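PDB 3D01: endoribonuclease L-PSP/chorismate mutase-like domain-containing protein from Agrobacterium tumefaciens, which is of unknown function but belongs to the YjgF/chorismate mutase-like family and is a putative endoribonuclease. Local coordinates for residues 61-64 and 65-69; 73-76 and 77-80; 133-136 and 137-140. All blocks are in the same frame, centred on the assembly; numbering follows the deposited sequence.

Contact 1. Residues 61-64 and 65-69; sequences TGLV and GRDVD
D67 reaches back across the turn to L63 with its carboxylate, while V64 and V68 lay their methyl groups against each other a little further along. The D67 side chain crosses that of L63 obliquely. With CG anti to its own carbonyl carbon (chi1 -61°), it turns OD2 to the backbone of L63, whose N-H meets that oxygen at 2.9 Å in an almost straight bond. The lone pair used is the anti one, facing away from OD1. OD2 also comes within 3.4 Å of G62 CA, and the aliphatic CB of L63 lies just beyond it. G62 itself has backbone angles of the glycine type (phi 97°).

The carbonyl of L63 is the other fixed point. Residues 63-66 form a type II beta turn, with G65 at its third position, and L63 O accepts not only the R66 amide of the turn but also the next two, those of D67 and V68. D67 N lies in the carbonyl plane, 2.7 Å from L63 O. R66 N stands 3.0 Å from L63 O on one side of that plane, and V68 N is 3.2 Å from L63 O on the other. A return bond from G65 N to V68 O, with V64 CA also 3.4 Å from V68 O, closes the loop. This compact loop joins strand 57-58 to helix 70-91, and D69 caps that helix at the N-cap position by accepting from S72 N.

Where the two valines meet, CG2 of V64 is 3.5 Å from CG2 of V68, the latter methyl standing between its backbone N and carbonyl carbon. V68 CG1 instead approaches the carbonyl oxygen of T61 at 3.3 Å. L63 also packs on P113 of the second subunit. T61 and D67 lie beside a bound polyether (PG5), probably from the crystallisation liquor, which may mark a pocket.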
loop_
_atom_site.group_PDB
_atom_site.type_symbol
_atom_site.label_atom_id
_atom_site.label_comp_id
_atom_site.label_asym_id
_atom_site.label_seq_id
_atom_site.Cartn_x
_atom_site.Cartn_y
_atom_site.Cartn_z
ATOM N N THR I 61 4.850 2.176 21.992
ATOM C CA THR I 61 5.597 1.029 21.533
ATOM C C THR I 61 5.010 -0.273 22.055
ATOM O O THR I 61 4.373 -0.344 23.112
ATOM C CB THR I 61 7.069 1.069 22.001
ATOM O OG1 THR I 61 7.101 1.152 23.439
ATOM C CG2 THR I 61 7.837 2.264 21.356
ATOM N N GLY I 62 5.278 -1.333 21.304
ATOM C CA GLY I 62 4.756 -2.659 21.627
ATOM C C GLY I 62 3.496 -3.026 20.851
ATOM O O GLY I 62 3.019 -2.286 19.955
ATOM N N LEU I 63 2.999 -4.214 21.170
ATOM C CA LEU I 63 1.921 -4.838 20.432
ATOM C C LEU I 63 0.612 -4.505 21.040
ATOM O O LEU I 63 0.384 -4.656 22.251
ATOM C CB LEU I 63 2.041 -6.361 20.404
ATOM C CG LEU I 63 3.342 -6.945 19.899
ATOM C CD1 LEU I 63 3.374 -8.517 20.000
ATOM C CD2 LEU I 63 3.567 -6.481 18.486
ATOM N N VAL I 64 -0.276 -4.076 20.184
ATOM C CA VAL I 64 -1.644 -3.875 20.582
ATOM C C VAL I 64 -2.289 -5.255 20.924
ATOM O O VAL I 64 -2.216 -6.240 20.141
ATOM C CB VAL I 64 -2.408 -3.123 19.489
ATOM C CG1 VAL I 64 -3.749 -2.749 20.005
ATOM C CG2 VAL I 64 -1.581 -1.864 18.963
ATOM N N GLY I 65 -2.898 -5.310 22.100
ATOM C CA GLY I 65 -3.441 -6.546 22.660
ATOM C C GLY I 65 -2.489 -7.233 23.623
ATOM O O GLY I 65 -2.863 -8.216 24.283
ATOM N N ARG I 66 -1.261 -6.717 23.718
ATOM C CA ARG I 66 -0.291 -7.235 24.685
ATOM C C ARG I 66 0.322 -6.129 25.513
ATOM O O ARG I 66 0.240 -6.186 26.712
ATOM C CB ARG I 66 0.786 -8.061 24.004
ATOM C CG ARG I 66 1.873 -8.550 24.930
ATOM C CD ARG I 66 2.945 -9.394 24.255
ATOM N NE ARG I 66 3.890 -9.801 25.273
ATOM C CZ ARG I 66 3.703 -10.790 26.139
ATOM N NH1 ARG I 66 2.687 -11.620 26.020
ATOM N NH2 ARG I 66 4.593 -10.977 27.107
ATOM N N ASP I 67 0.976 -5.171 24.859
ATOM C CA ASP I 67 1.707 -4.097 25.530
ATOM C C ASP I 67 0.874 -2.820 25.668
ATOM O O ASP I 67 1.061 -2.037 26.615
ATOM C CB ASP I 67 2.958 -3.794 24.734
ATOM C CG ASP I 67 3.874 -4.993 24.633
ATOM O OD1 ASP I 67 4.279 -5.518 25.698
ATOM O OD2 ASP I 67 4.162 -5.414 23.503
ATOM N N VAL I 68 -0.033 -2.629 24.720
ATOM C CA VAL I 68 -0.861 -1.419 24.627
ATOM C C VAL I 68 -2.294 -1.802 24.354
ATOM O O VAL I 68 -2.574 -2.802 23.698
ATOM C CB VAL I 68 -0.334 -0.446 23.525
ATOM C CG1 VAL I 68 1.167 -0.215 23.775
ATOM C CG2 VAL I 68 -0.531 -0.944 22.201
ATOM N N ASP I 69 -3.193 -1.012 24.918
ATOM C CA ASP I 69 -4.617 -1.196 24.706
ATOM C C ASP I 69 -5.118 -0.299 23.567
ATOM O O ASP I 69 -4.353 0.461 22.992
ATOM C CB ASP I 69 -5.395 -0.944 26.015
ATOM C CG ASP I 69 -5.339 0.514 26.531
ATOM O OD1 ASP I 69 -4.855 1.441 25.869
ATOM O OD2 ASP I 69 -5.825 0.709 27.679
#

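Contact 2. Residues 73-76 and 77-80; sequences AQRA and AELC
R75 leaves the backbone with CG opposite its own N (chi1 -173°), then bends at chi2 and chi3 so that the guanidinium stands out beside the helix; E78, with chi1 at -75° and an extended chain beyond CG, reaches back toward it with its carboxylate. The pair is an i to i+3 salt bridge on an alpha-helix, part of helix 70-91 of the YjgF-like fold. The two flat groups stand almost perpendicular, their planes 81° apart. The carboxylate carbon E78 CD hangs 3.9 Å above the plane of the R75 guanidinium, over its centre. E78 OE1 lies well out of the arginine plane and no N-H points at it, so the attraction is one of charge alone. The modelled approach of this oxygen is too tight to be trusted in detail.

The side chains of both residues touch F23. E78 also touches L128 and A77 touches A125, both on helix 118-133, while the small side chains of A76 and C80 face the sheet, where they meet V155 on strand 155-163 and P52 on strand 44-54. Q74, one turn before E78, donates its amide NE2 to the carbonyl of L120.

The regular i to i+4 bonds of the backbone put R75 and E78 about one turn apart. They run from A77 N to A73 O, E78 N to Q74 O, L79 N to R75 O and C80 N to A76 O, the first of them with A77 N 2.9 Å from A73 O. Side-chain carbons lie beside these carbonyls. E78 CG is 3.4 Å from Q74 O, and one residue further on L79 CG comes to 3.6 Å from R75 O.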
loop_
_atom_site.group_PDB
_atom_site.type_symbol
_atom_site.label_atom_id
_atom_site.label_comp_id
_atom_site.label_asym_id
_atom_site.label_seq_id
_atom_site.Cartn_x
_atom_site.Cartn_y
_atom_site.Cartn_z
ATOM N N ALA I 73 -3.275 2.894 21.658
ATOM C CA ALA I 73 -3.007 2.697 20.247
ATOM C C ALA I 73 -3.674 3.796 19.410
ATOM O O ALA I 73 -3.095 4.270 18.427
ATOM C CB ALA I 73 -3.498 1.302 19.790
ATOM N N GLN I 74 -4.881 4.206 19.792
ATOM C CA GLN I 74 -5.526 5.340 19.137
ATOM C C GLN I 74 -4.689 6.626 19.253
ATOM O O GLN I 74 -4.572 7.370 18.295
ATOM C CB GLN I 74 -6.926 5.567 19.699
ATOM C CG GLN I 74 -7.912 4.539 19.183
ATOM C CD GLN I 74 -9.238 4.540 19.910
ATOM O OE1 GLN I 74 -9.333 4.944 21.080
ATOM N NE2 GLN I 74 -10.295 4.086 19.213
ATOM N N ARG I 75 -4.134 6.904 20.418
ATOM C CA ARG I 75 -3.193 8.014 20.553
ATOM C C ARG I 75 -1.995 7.866 19.648
ATOM O O ARG I 75 -1.551 8.811 19.045
ATOM C CB ARG I 75 -2.659 8.099 21.967
ATOM C CG ARG I 75 -1.796 9.349 22.246
ATOM C CD ARG I 75 -2.559 10.656 22.041
ATOM N NE ARG I 75 -3.892 10.570 22.647
ATOM C CZ ARG I 75 -4.757 11.572 22.768
ATOM N NH1 ARG I 75 -4.450 12.797 22.360
ATOM N NH2 ARG I 75 -5.950 11.340 23.314
ATOM N N ALA I 76 -1.430 6.668 19.584
ATOM C CA ALA I 76 -0.389 6.396 18.591
ATOM C C ALA I 76 -0.813 6.769 17.160
ATOM O O ALA I 76 -0.062 7.430 16.445
ATOM C CB ALA I 76 0.071 4.909 18.645
ATOM N N ALA I 77 -2.022 6.360 16.759
ATOM C CA ALA I 77 -2.520 6.621 15.407
ATOM C C ALA I 77 -2.627 8.166 15.164
ATOM O O ALA I 77 -2.228 8.696 14.118
ATOM C CB ALA I 77 -3.868 5.939 15.215
ATOM N N GLU I 78 -3.125 8.857 16.173
ATOM C CA GLU I 78 -3.234 10.343 16.169
ATOM C C GLU I 78 -1.873 10.969 15.934
ATOM O O GLU I 78 -1.735 11.844 15.077
ATOM C CB GLU I 78 -3.803 10.842 17.486
ATOM C CG GLU I 78 -5.317 10.622 17.678
ATOM C CD GLU I 78 -5.833 10.946 19.088
ATOM O OE1 GLU I 78 -5.078 10.907 20.091
ATOM O OE2 GLU I 78 -7.046 11.256 19.200
ATOM N N LEU I 79 -0.860 10.494 16.675
ATOM C CA LEU I 79 0.513 10.969 16.508
ATOM C C LEU I 79 1.088 10.699 15.106
ATOM O O LEU I 79 1.737 11.562 14.500
ATOM C CB LEU I 79 1.416 10.415 17.608
ATOM C CG LEU I 79 1.257 11.016 19.013
ATOM C CD1 LEU I 79 2.132 10.241 19.981
ATOM C CD2 LEU I 79 1.528 12.542 19.066
ATOM N N CYS I 80 0.843 9.496 14.576
ATOM C CA CYS I 80 1.204 9.178 13.210
ATOM C C CYS I 80 0.583 10.202 12.269
ATOM O O CYS I 80 1.260 10.717 11.381
ATOM C CB CYS I 80 0.737 7.762 12.832
ATOM S SG CYS I 80 1.616 6.452 13.696
#

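Contact 3. Residues 133-136 and 137-140; sequences LGEP and GRHA
L133, ending helix 118-133, lays its side chain over G137: CB is 3.7 Å from G137 N, and CD1 is 3.9 Å from G137 CA. G134 then leaves the helix with a positive phi (71°), and its carbonyl O accepts from G137 N at 2.8 Å. E135 grips R138 twice. Its backbone O takes the R138 amide N at 3.0 Å, and its side chain, bent at chi2, forms a salt bridge in which OE1 receives a weak bond from R138 NE at 3.3 Å. The carboxylate and guanidinium planes stand 79° apart as the two chains cross, with OE2 at the guanidinium's edge. The arginine is shared: NH2 donates to A33 O of the third subunit. P136 continues the 3-10 turn, which runs on into G137. Beyond it, H139 ND1 donates to G137 O in a nearly straight 2.6 Å bond lying in the imidazole plane, while NE2 is bonded to S126 on the preceding helix. The turn belongs to the link from helix 118-133 to strand 140-146, the second half of a beta-alpha-beta crossover that starts from the parallel strand 99-110.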
loop_
_atom_site.group_PDB
_atom_site.type_symbol
_atom_site.label_atom_id
_atom_site.label_comp_id
_atom_site.label_asym_id
_atom_site.label_seq_id
_atom_site.Cartn_x
_atom_site.Cartn_y
_atom_site.Cartn_z
ATOM N N LEU I 133 -9.274 18.884 8.854
ATOM C CA LEU I 133 -9.384 19.234 7.446
ATOM C C LEU I 133 -10.800 19.378 6.940
ATOM O O LEU I 133 -11.015 19.931 5.872
ATOM C CB LEU I 133 -8.648 18.206 6.582
ATOM C CG LEU I 133 -7.125 18.136 6.739
ATOM C CD1 LEU I 133 -6.573 17.028 5.813
ATOM C CD2 LEU I 133 -6.404 19.491 6.474
ATOM N N GLY I 134 -11.770 18.863 7.669
ATOM C CA GLY I 134 -13.138 18.798 7.185
ATOM C C GLY I 134 -13.338 17.781 6.083
ATOM O O GLY I 134 -12.626 16.759 6.034
ATOM N N GLU I 135 -14.306 18.046 5.190
ATOM C CA GLU I 135 -14.665 17.085 4.140
ATOM C C GLU I 135 -13.456 16.620 3.328
ATOM O O GLU I 135 -13.359 15.427 3.021
ATOM C CB GLU I 135 -15.768 17.620 3.206
ATOM C CG GLU I 135 -16.007 16.806 1.895
ATOM C CD GLU I 135 -16.579 15.392 2.130
ATOM O OE1 GLU I 135 -17.481 15.241 3.006
ATOM O OE2 GLU I 135 -16.132 14.436 1.432
ATOM N N PRO I 136 -12.551 17.539 2.944
ATOM C CA PRO I 136 -11.343 17.117 2.226
ATOM C C PRO I 136 -10.474 16.090 2.980
ATOM O O PRO I 136 -9.699 15.383 2.338
ATOM C CB PRO I 136 -10.572 18.420 2.046
ATOM C CG PRO I 136 -11.629 19.447 2.008
ATOM C CD PRO I 136 -12.600 19.012 3.048
ATOM N N GLY I 137 -10.603 16.027 4.311
ATOM C CA GLY I 137 -9.893 15.031 5.105
ATOM C C GLY I 137 -10.428 13.606 5.018
ATOM O O GLY I 137 -9.750 12.665 5.435
ATOM N N ARG I 138 -11.641 13.433 4.502
ATOM C CA ARG I 138 -12.265 12.117 4.421
ATOM C C ARG I 138 -11.620 11.294 3.314
ATOM O O ARG I 138 -11.534 11.707 2.165
ATOM C CB ARG I 138 -13.778 12.268 4.231
ATOM C CG ARG I 138 -14.448 12.932 5.431
ATOM C CD ARG I 138 -15.820 12.329 5.694
ATOM N NE ARG I 138 -16.653 12.423 4.512
ATOM C CZ ARG I 138 -17.736 11.685 4.271
ATOM N NH1 ARG I 138 -18.409 11.891 3.145
ATOM N NH2 ARG I 138 -18.152 10.748 5.122
ATOM N N HIS I 139 -11.168 10.101 3.678
ATOM C CA HIS I 139 -10.215 9.339 2.868
ATOM C C HIS I 139 -10.599 7.877 2.783
ATOM O O HIS I 139 -11.328 7.369 3.667
ATOM C CB HIS I 139 -8.835 9.407 3.535
ATOM C CG HIS I 139 -8.882 9.167 5.017
ATOM N ND1 HIS I 139 -9.196 10.168 5.920
ATOM C CD2 HIS I 139 -8.730 8.030 5.749
ATOM C CE1 HIS I 139 -9.226 9.657 7.138
ATOM N NE2 HIS I 139 -8.927 8.368 7.065
ATOM N N ALA I 140 -10.105 7.225 1.729
ATOM C CA ALA I 140 -10.079 5.753 1.634
ATOM C C ALA I 140 -9.007 5.231 2.606
ATOM O O ALA I 140 -8.100 5.980 3.032
ATOM C CB ALA I 140 -9.798 5.273 0.233
#

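Contacts 1 and 2 follow closely in the chain, their centres 12 Å apart: the turn of residues 61-69 leads into the helix carrying 73-80, and V64 CG2 packs on A73 CB at 3.8 Å. Contact 3 is separate. Its centre lies 17 Å from that of contact 2, with nearest atoms about 10 Å apart, and 28 Å from that of contact 1, on the opposite side of the chain's centre. Contact 1 alone of the three carries residues beside the bound polyether, a site that N152 completes. Contacts 1 and 3 also face different partners in the trimer: contact 1 meets the second subunit, contact 3 the third, while contact 2 stays within its own chain.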